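Local coordinates for YfdX protein (PDB 6A02) that is of unknown molecular mechanism but, in Salmonella Typhi, is linked to a dual role in bacterial antibiotic stress and virulence, at residues A[71-76]-A[136-141]; A[77-82]-A[132-137]. All coordinates share one frame; numbering follows the deposited sequence.

Contacts 1 and 2 lie side by side, their centres about 9 Å apart, where the three-stranded antiparallel sheet runs into helix 136-151. Along the chain the loop 71-76 comes first and passes directly into strand 77-89; after the two helices 94-109 and 113-122, strand 125-135 returns antiparallel to it and leads without a break into the helix. Contact 2 is the pairing of these two strands near the centre of the chain, and contact 1 continues it outward, from loop to helix start. The two share Leu136 and Gln137, so one junction is held by strand pairing and by a carboxylate at the helix's first turn.

Contact 1: residues A[71-76]-A[136-141]; sequences APVEGD and LQQTRK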
ATOM      1  N   ALA A  71      13.986 -14.368 -10.193  1.00 16.11           N
ATOM      2  CA  ALA A  71      12.562 -14.631 -10.110  1.00 15.39           C
ATOM      3  C   ALA A  71      12.314 -15.912  -9.312  1.00 17.92           C
ATOM      4  O   ALA A  71      13.185 -16.783  -9.239  1.00 19.47           O
ATOM      5  CB  ALA A  71      11.981 -14.773 -11.511  1.00 14.21           C
ATOM      6  N   PRO A  72      11.135 -16.044  -8.694  1.00 15.16           N
ATOM      7  CA  PRO A  72      10.879 -17.228  -7.855  1.00 17.96           C
ATOM      8  C   PRO A  72      10.842 -18.535  -8.622  1.00 20.72           C
ATOM      9  O   PRO A  72      11.145 -19.586  -8.041  1.00 23.85           O
ATOM     10  CB  PRO A  72       9.512 -16.940  -7.214  1.00 22.79           C
ATOM     11  CG  PRO A  72       9.180 -15.538  -7.521  1.00 18.27           C
ATOM     12  CD  PRO A  72      10.027 -15.071  -8.655  1.00 15.68           C
ATOM     13  N   VAL A  73      10.456 -18.516  -9.893  1.00 17.11           N
ATOM     14  CA  VAL A  73      10.300 -19.731 -10.685  1.00 18.25           C
ATOM     15  C   VAL A  73      11.508 -19.884 -11.594  1.00 21.00           C
ATOM     16  O   VAL A  73      11.940 -18.924 -12.244  1.00 19.12           O
ATOM     17  CB  VAL A  73       8.985 -19.699 -11.483  1.00 21.86           C
ATOM     18  CG1 VAL A  73       8.877 -20.926 -12.375  1.00 26.25           C
ATOM     19  CG2 VAL A  73       7.794 -19.604 -10.528  1.00 23.93           C
ATOM     20  N   GLU A  74      12.057 -21.099 -11.642  1.00 27.67           N
ATOM     21  CA  GLU A  74      13.277 -21.353 -12.397  1.00 25.58           C
ATOM     22  C   GLU A  74      13.092 -21.002 -13.868  1.00 22.59           C
ATOM     23  O   GLU A  74      12.094 -21.372 -14.494  1.00 25.77           O
ATOM     24  CB  GLU A  74      13.672 -22.825 -12.253  1.00 26.63           C
ATOM     25  N   GLY A  75      14.068 -20.283 -14.423  1.00 24.24           N
ATOM     26  CA  GLY A  75      14.033 -19.867 -15.806  1.00 23.88           C
ATOM     27  C   GLY A  75      13.295 -18.572 -16.062  1.00 21.18           C
ATOM     28  O   GLY A  75      13.367 -18.047 -17.182  1.00 22.88           O
ATOM     29  N   ASP A  76      12.600 -18.037 -15.065  1.00 18.69           N
ATOM     30  CA  ASP A  76      11.796 -16.840 -15.241  1.00 17.63           C
ATOM     31  C   ASP A  76      12.640 -15.595 -14.982  1.00 15.92           C
ATOM     32  O   ASP A  76      13.773 -15.664 -14.490  1.00 13.47           O
ATOM     33  CB  ASP A  76      10.604 -16.884 -14.282  1.00 15.02           C
ATOM     34  CG  ASP A  76       9.432 -16.034 -14.740  1.00 13.48           C
ATOM     35  OD1 ASP A  76       9.535 -15.337 -15.767  1.00 13.25           O
ATOM     36  OD2 ASP A  76       8.393 -16.077 -14.045  1.00 13.53           O
ATOM     37  N   LEU A 136       7.633 -12.574 -15.506  1.00  9.15           N
ATOM     38  CA  LEU A 136       6.926 -12.619 -16.783  1.00 11.50           C
ATOM     39  C   LEU A 136       6.257 -13.968 -17.020  1.00 11.24           C
ATOM     40  O   LEU A 136       5.055 -14.033 -17.321  1.00 11.58           O
ATOM     41  CB  LEU A 136       7.874 -12.271 -17.925  1.00 10.61           C
ATOM     42  CG  LEU A 136       7.279 -12.320 -19.336  1.00 12.25           C
ATOM     43  CD1 LEU A 136       6.015 -11.473 -19.473  1.00 11.76           C
ATOM     44  CD2 LEU A 136       8.339 -11.883 -20.347  1.00 14.80           C
ATOM     45  N   GLN A 137       7.013 -15.059 -16.910  1.00 11.88           N
ATOM     46  CA  GLN A 137       6.424 -16.347 -17.255  1.00 12.43           C
ATOM     47  C   GLN A 137       5.415 -16.785 -16.207  1.00 11.54           C
ATOM     48  O   GLN A 137       4.374 -17.355 -16.548  1.00 12.95           O
ATOM     49  CB  GLN A 137       7.502 -17.407 -17.475  1.00 15.23           C
ATOM     50  CG  GLN A 137       6.987 -18.628 -18.234  1.00 20.60           C
ATOM     51  CD  GLN A 137       6.347 -18.271 -19.573  1.00 24.87           C
ATOM     52  OE1 GLN A 137       6.884 -17.466 -20.345  1.00 22.40           O
ATOM     53  NE2 GLN A 137       5.184 -18.862 -19.850  1.00 27.16           N
ATOM     54  N   GLN A 138       5.693 -16.511 -14.932  1.00 11.15           N
ATOM     55  CA  GLN A 138       4.737 -16.846 -13.881  1.00 12.90           C
ATOM     56  C   GLN A 138       3.425 -16.085 -14.062  1.00 13.18           C
ATOM     57  O   GLN A 138       2.338 -16.642 -13.856  1.00 12.81           O
ATOM     58  CB  GLN A 138       5.373 -16.595 -12.513  1.00 11.26           C
ATOM     59  CG  GLN A 138       4.506 -16.970 -11.321  1.00 13.24           C
ATOM     60  CD  GLN A 138       5.274 -16.927  -9.997  1.00 15.67           C
ATOM     61  OE1 GLN A 138       6.321 -16.275  -9.874  1.00 14.16           O
ATOM     62  NE2 GLN A 138       4.743 -17.620  -8.992  1.00 17.81           N
ATOM     63  N   THR A 139       3.501 -14.816 -14.471  1.00 10.42           N
ATOM     64  CA  THR A 139       2.277 -14.067 -14.742  1.00  9.83           C
ATOM     65  C   THR A 139       1.557 -14.605 -15.968  1.00 11.20           C
ATOM     66  O   THR A 139       0.330 -14.752 -15.953  1.00  9.40           O
ATOM     67  CB  THR A 139       2.574 -12.573 -14.892  1.00  9.46           C
ATOM     68  OG1 THR A 139       3.277 -12.120 -13.730  1.00  9.95           O
ATOM     69  CG2 THR A 139       1.283 -11.760 -15.016  1.00 10.06           C
ATOM     70  N   ARG A 140       2.300 -14.906 -17.040  1.00 10.39           N
ATOM     71  CA  ARG A 140       1.687 -15.516 -18.218  1.00 11.56           C
ATOM     72  C   ARG A 140       0.918 -16.775 -17.843  1.00 11.71           C
ATOM     73  O   ARG A 140      -0.223 -16.974 -18.274  1.00 11.34           O
ATOM     74  CB  ARG A 140       2.757 -15.859 -19.255  1.00 13.33           C
ATOM     75  CG  ARG A 140       3.252 -14.678 -20.042  1.00 12.36           C
ATOM     76  CD  ARG A 140       4.488 -15.072 -20.828  1.00 14.54           C
ATOM     77  NE  ARG A 140       4.896 -14.032 -21.765  1.00 13.38           N
ATOM     78  CZ  ARG A 140       6.048 -14.044 -22.423  1.00 16.68           C
ATOM     79  NH1 ARG A 140       6.903 -15.042 -22.230  1.00 16.21           N
ATOM     80  NH2 ARG A 140       6.343 -13.064 -23.273  1.00 15.56           N
ATOM     81  N   LYS A 141       1.535 -17.631 -17.024  1.00 11.81           N
ATOM     82  CA  LYS A 141       0.889 -18.882 -16.632  1.00 13.75           C
ATOM     83  C   LYS A 141      -0.377 -18.627 -15.824  1.00 13.42           C
ATOM     84  O   LYS A 141      -1.389 -19.303 -16.024  1.00 12.80           O
ATOM     85  CB  LYS A 141       1.861 -19.776 -15.862  1.00 14.25           C
ATOM     86  CG  LYS A 141       1.280 -21.142 -15.496  1.00 17.07           C
ATOM     87  CD  LYS A 141       2.340 -22.038 -14.866  1.00 21.41           C
ATOM     88  CE  LYS A 141       1.755 -23.365 -14.405  1.00 30.26           C
ATOM     89  NZ  LYS A 141       2.738 -24.128 -13.580  1.00 31.25           N
TER
HETATM   90  O   HOH W   1       8.862 -16.376 -11.246  1.00 13.38           O
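Asp76 sets its carboxylate against the first turn of helix 136-151, overlapping the backbone and CB of Gln137. With CG anti to the backbone N (chi1 -156°), the side chain reaches across to the helix start and grips two consecutive amides, one with each oxygen. Gln137 N meets OD1 of Asp76 on its syn side at 2.8 Å, though tilted out of the carboxylate plane, with a nearly straight N-H...O angle of 163°. Gln138 N approaches Asp76 OD2 at 2.9 Å from above the carboxylate plane, and the CB of Gln138 lies 3.4 Å from the same oxygen.

A water bridges loop and helix: it accepts from the backbone N of Val73 and donates to Asp76 OD2 and to Gln138 OE1, the last at 2.9 Å. The Gln138 chain is extended and carries its amide to the loop, where CG2 of Val73 packs against Gln138 CD at 3.7 Å. Pro72 crosses the same chain at about a right angle, its CG 3.8 Å from Gln138 OE1. The other end of that amide, NE2, bonds to Ser126 OG of the second subunit, which, with the water donating to OE1, is consistent with the modelled orientation of the amide and ties the contact to the assembly. A type II turn from Val73 to Asp76, with Gly75 at a positive phi, brings the aspartate back to the helix.

Since Asp76 is buried, with its carboxylate facing amides at the positive end of the helix dipole, its negative charge is probably stabilised there and its ionised form favoured.

Contact 2: residues A[77-82]-A[132-137]; sequences HYIRIN and ELIPLQ
Strands 77-82 and 132-135 run antiparallel, with axes approaching to 4.4 Å at an angle of 143°, and a classic beta bulge interrupts their register where Ile81 and Asn82 together oppose the single residue Glu132. Ile79 and Ile134 form a hydrogen-bonded pair, Ile79 N giving to Ile134 O at 2.8 Å and Ile134 N returning a bond to Ile79 O. At the bulge, Glu132 O takes an almost straight bond from Ile81 N (177°) and a weak one from Asn82 N. Beyond the last strand pair, Leu136 N bonds to His77 O at 2.9 Å, carrying the pairing into the helix that follows Pro135.

The Ile79 and Ile134 side chains stand next to each other in the same direction, their CG1 atoms 3.8 Å apart; Ile81 reaches the same Ile134 CG1 with CG2, its side chain set roughly perpendicular. Helix 19-36 packs on this face through Ala21 and Met25. On the other face CD1 and CE1 of the Tyr78 ring come obliquely against the Ile134-Pro135 peptide, CE1 reaching Pro135 CD at 3.7 Å, while Arg80 and Leu133 run alongside each other; the Arg80 guanidinium bonds to Lys16 O. Asn82 OD1 is held by Arg26 of the third subunit. The Glu132 chain is fully stretched out (chi1 -175°) and passes obliquely across Ile81, with OE2 3.4 Å from Ile81 CD1 and OE1 3.3 Å from Asn82 CB.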
ATOM      1  N   HIS A  77      12.062 -14.441 -15.309  1.00 12.49           N
ATOM      2  CA  HIS A  77      12.719 -13.162 -15.097  1.00 11.20           C
ATOM      3  C   HIS A  77      11.670 -12.132 -14.728  1.00  9.58           C
ATOM      4  O   HIS A  77      10.528 -12.194 -15.194  1.00 10.87           O
ATOM      5  CB  HIS A  77      13.442 -12.701 -16.366  1.00 15.89           C
ATOM      6  CG  HIS A  77      14.521 -13.638 -16.811  1.00 21.24           C
ATOM      7  ND1 HIS A  77      15.822 -13.535 -16.369  1.00 27.10           N
ATOM      8  CD2 HIS A  77      14.486 -14.711 -17.636  1.00 25.78           C
ATOM      9  CE1 HIS A  77      16.546 -14.497 -16.913  1.00 25.42           C
ATOM     10  NE2 HIS A  77      15.760 -15.223 -17.688  1.00 28.30           N
ATOM     11  N   TYR A  78      12.079 -11.173 -13.909  1.00  9.84           N
ATOM     12  CA  TYR A  78      11.252 -10.002 -13.653  1.00  8.80           C
ATOM     13  C   TYR A  78      11.399  -8.994 -14.783  1.00 10.78           C
ATOM     14  O   TYR A  78      12.508  -8.750 -15.274  1.00 10.80           O
ATOM     15  CB  TYR A  78      11.708  -9.331 -12.363  1.00  9.47           C
ATOM     16  CG  TYR A  78      11.153  -9.959 -11.117  1.00  9.56           C
ATOM     17  CD1 TYR A  78       9.824  -9.752 -10.755  1.00  9.51           C
ATOM     18  CD2 TYR A  78      11.960 -10.724 -10.276  1.00 13.78           C
ATOM     19  CE1 TYR A  78       9.295 -10.317  -9.608  1.00  9.77           C
ATOM     20  CE2 TYR A  78      11.446 -11.288  -9.106  1.00 12.85           C
ATOM     21  CZ  TYR A  78      10.110 -11.085  -8.788  1.00 10.62           C
ATOM     22  OH  TYR A  78       9.588 -11.645  -7.639  1.00 12.93           O
ATOM     23  N   ILE A  79      10.275  -8.395 -15.183  1.00  8.13           N
ATOM     24  CA  ILE A  79      10.268  -7.285 -16.130  1.00  8.75           C
ATOM     25  C   ILE A  79       9.711  -6.028 -15.472  1.00  9.20           C
ATOM     26  O   ILE A  79       8.856  -6.083 -14.577  1.00  9.35           O
ATOM     27  CB  ILE A  79       9.503  -7.595 -17.438  1.00  9.63           C
ATOM     28  CG1 ILE A  79       8.036  -7.926 -17.146  1.00  9.66           C
ATOM     29  CG2 ILE A  79      10.209  -8.702 -18.250  1.00 11.23           C
ATOM     30  CD1 ILE A  79       7.130  -7.768 -18.388  1.00 10.10           C
ATOM     31  N   ARG A  80      10.195  -4.883 -15.944  1.00  9.29           N
ATOM     32  CA  ARG A  80       9.758  -3.573 -15.468  1.00  8.88           C
ATOM     33  C   ARG A  80       8.430  -3.186 -16.103  1.00  7.75           C
ATOM     34  O   ARG A  80       8.285  -3.231 -17.331  1.00  9.08           O
ATOM     35  CB  ARG A  80      10.797  -2.512 -15.848  1.00 10.08           C
ATOM     36  CG  ARG A  80      12.127  -2.648 -15.121  1.00 11.66           C
ATOM     37  CD  ARG A  80      13.152  -1.626 -15.615  1.00 13.43           C
ATOM     38  NE  ARG A  80      13.516  -1.922 -16.992  1.00 14.97           N
ATOM     39  CZ  ARG A  80      14.519  -2.722 -17.346  1.00 14.82           C
ATOM     40  NH1 ARG A  80      15.300  -3.282 -16.423  1.00 14.55           N
ATOM     41  NH2 ARG A  80      14.747  -2.954 -18.637  1.00 14.57           N
ATOM     42  N   ILE A  81       7.465  -2.775 -15.277  1.00  8.10           N
ATOM     43  CA  ILE A  81       6.172  -2.319 -15.775  1.00  8.02           C
ATOM     44  C   ILE A  81       5.830  -0.888 -15.388  1.00  7.95           C
ATOM     45  O   ILE A  81       4.886  -0.325 -15.961  1.00  9.59           O
ATOM     46  CB  ILE A  81       5.010  -3.278 -15.415  1.00  8.59           C
ATOM     47  CG1 ILE A  81       4.667  -3.201 -13.926  1.00  9.82           C
ATOM     48  CG2 ILE A  81       5.346  -4.693 -15.831  1.00 11.87           C
ATOM     49  CD1 ILE A  81       3.391  -3.950 -13.558  1.00 12.28           C
ATOM     50  N   ASN A  82       6.550  -0.280 -14.451  1.00  8.52           N
ATOM     51  CA  ASN A  82       6.294   1.113 -14.103  1.00  8.31           C
ATOM     52  C   ASN A  82       7.492   1.644 -13.339  1.00  9.91           C
ATOM     53  O   ASN A  82       8.226   0.884 -12.704  1.00  9.54           O
ATOM     54  CB  ASN A  82       5.017   1.265 -13.267  1.00 10.99           C
ATOM     55  CG  ASN A  82       4.591   2.709 -13.122  1.00 14.42           C
ATOM     56  OD1 ASN A  82       4.257   3.353 -14.102  1.00 14.78           O
ATOM     57  ND2 ASN A  82       4.621   3.228 -11.897  1.00 15.68           N
ATOM     58  N   GLU A 132       8.276  -0.931 -10.453  1.00  8.32           N
ATOM     59  CA  GLU A 132       7.300  -1.996 -10.312  1.00  8.07           C
ATOM     60  C   GLU A 132       7.658  -3.100 -11.294  1.00  8.45           C
ATOM     61  O   GLU A 132       7.863  -2.832 -12.481  1.00  8.92           O
ATOM     62  CB  GLU A 132       5.911  -1.442 -10.619  1.00  9.77           C
ATOM     63  CG  GLU A 132       4.804  -2.429 -10.378  1.00 15.35           C
ATOM     64  CD  GLU A 132       3.422  -1.892 -10.733  1.00 21.41           C
ATOM     65  OE1 GLU A 132       3.321  -0.742 -11.199  1.00 21.62           O
ATOM     66  OE2 GLU A 132       2.431  -2.634 -10.542  1.00 24.75           O
ATOM     67  N   LEU A 133       7.730  -4.340 -10.799  1.00  8.24           N
ATOM     68  CA  LEU A 133       8.171  -5.487 -11.581  1.00  7.11           C
ATOM     69  C   LEU A 133       7.165  -6.619 -11.469  1.00  7.70           C
ATOM     70  O   LEU A 133       6.520  -6.794 -10.429  1.00  8.88           O
ATOM     71  CB  LEU A 133       9.525  -6.026 -11.077  1.00  9.01           C
ATOM     72  CG  LEU A 133      10.620  -5.016 -10.702  1.00  9.67           C
ATOM     73  CD1 LEU A 133      11.817  -5.710 -10.072  1.00 11.77           C
ATOM     74  CD2 LEU A 133      11.063  -4.226 -11.918  1.00 10.90           C
ATOM     75  N   ILE A 134       7.067  -7.419 -12.531  1.00  8.23           N
ATOM     76  CA  ILE A 134       6.341  -8.689 -12.460  1.00  8.65           C
ATOM     77  C   ILE A 134       7.206  -9.818 -12.997  1.00  9.41           C
ATOM     78  O   ILE A 134       8.051  -9.600 -13.880  1.00  8.19           O
ATOM     79  CB  ILE A 134       5.004  -8.664 -13.218  1.00  9.01           C
ATOM     80  CG1 ILE A 134       5.226  -8.352 -14.699  1.00  9.69           C
ATOM     81  CG2 ILE A 134       4.009  -7.703 -12.544  1.00 10.42           C
ATOM     82  CD1 ILE A 134       4.015  -8.641 -15.550  1.00 11.73           C
ATOM     83  N   PRO A 135       7.015 -11.045 -12.509  1.00  8.18           N
ATOM     84  CA  PRO A 135       7.688 -12.209 -13.103  1.00  9.60           C
ATOM     85  C   PRO A 135       6.939 -12.600 -14.369  1.00  9.46           C
ATOM     86  O   PRO A 135       5.752 -12.920 -14.324  1.00 10.39           O
ATOM     87  CB  PRO A 135       7.550 -13.281 -12.019  1.00 10.13           C
ATOM     88  CG  PRO A 135       6.252 -12.917 -11.312  1.00  9.72           C
ATOM     89  CD  PRO A 135       6.170 -11.406 -11.351  1.00  9.00           C
ATOM     90  N   LEU A 136       7.633 -12.574 -15.506  1.00  9.15           N
ATOM     91  CA  LEU A 136       6.926 -12.619 -16.783  1.00 11.50           C
ATOM     92  C   LEU A 136       6.257 -13.968 -17.020  1.00 11.24           C
ATOM     93  O   LEU A 136       5.055 -14.033 -17.321  1.00 11.58           O
ATOM     94  CB  LEU A 136       7.874 -12.271 -17.925  1.00 10.61           C
ATOM     95  CG  LEU A 136       7.279 -12.320 -19.336  1.00 12.25           C
ATOM     96  CD1 LEU A 136       6.015 -11.473 -19.473  1.00 11.76           C
ATOM     97  CD2 LEU A 136       8.339 -11.883 -20.347  1.00 14.80           C
ATOM     98  N   GLN A 137       7.013 -15.059 -16.910  1.00 11.88           N
ATOM     99  CA  GLN A 137       6.424 -16.347 -17.255  1.00 12.43           C
ATOM    100  C   GLN A 137       5.415 -16.785 -16.207  1.00 11.54           C
ATOM    101  O   GLN A 137       4.374 -17.355 -16.548  1.00 12.95           O
ATOM    102  CB  GLN A 137       7.502 -17.407 -17.475  1.00 15.23           C
ATOM    103  CG  GLN A 137       6.987 -18.628 -18.234  1.00 20.60           C
ATOM    104  CD  GLN A 137       6.347 -18.271 -19.573  1.00 24.87           C
ATOM    105  OE1 GLN A 137       6.884 -17.466 -20.345  1.00 22.40           O
ATOM    106  NE2 GLN A 137       5.184 -18.862 -19.850  1.00 27.16           N
TER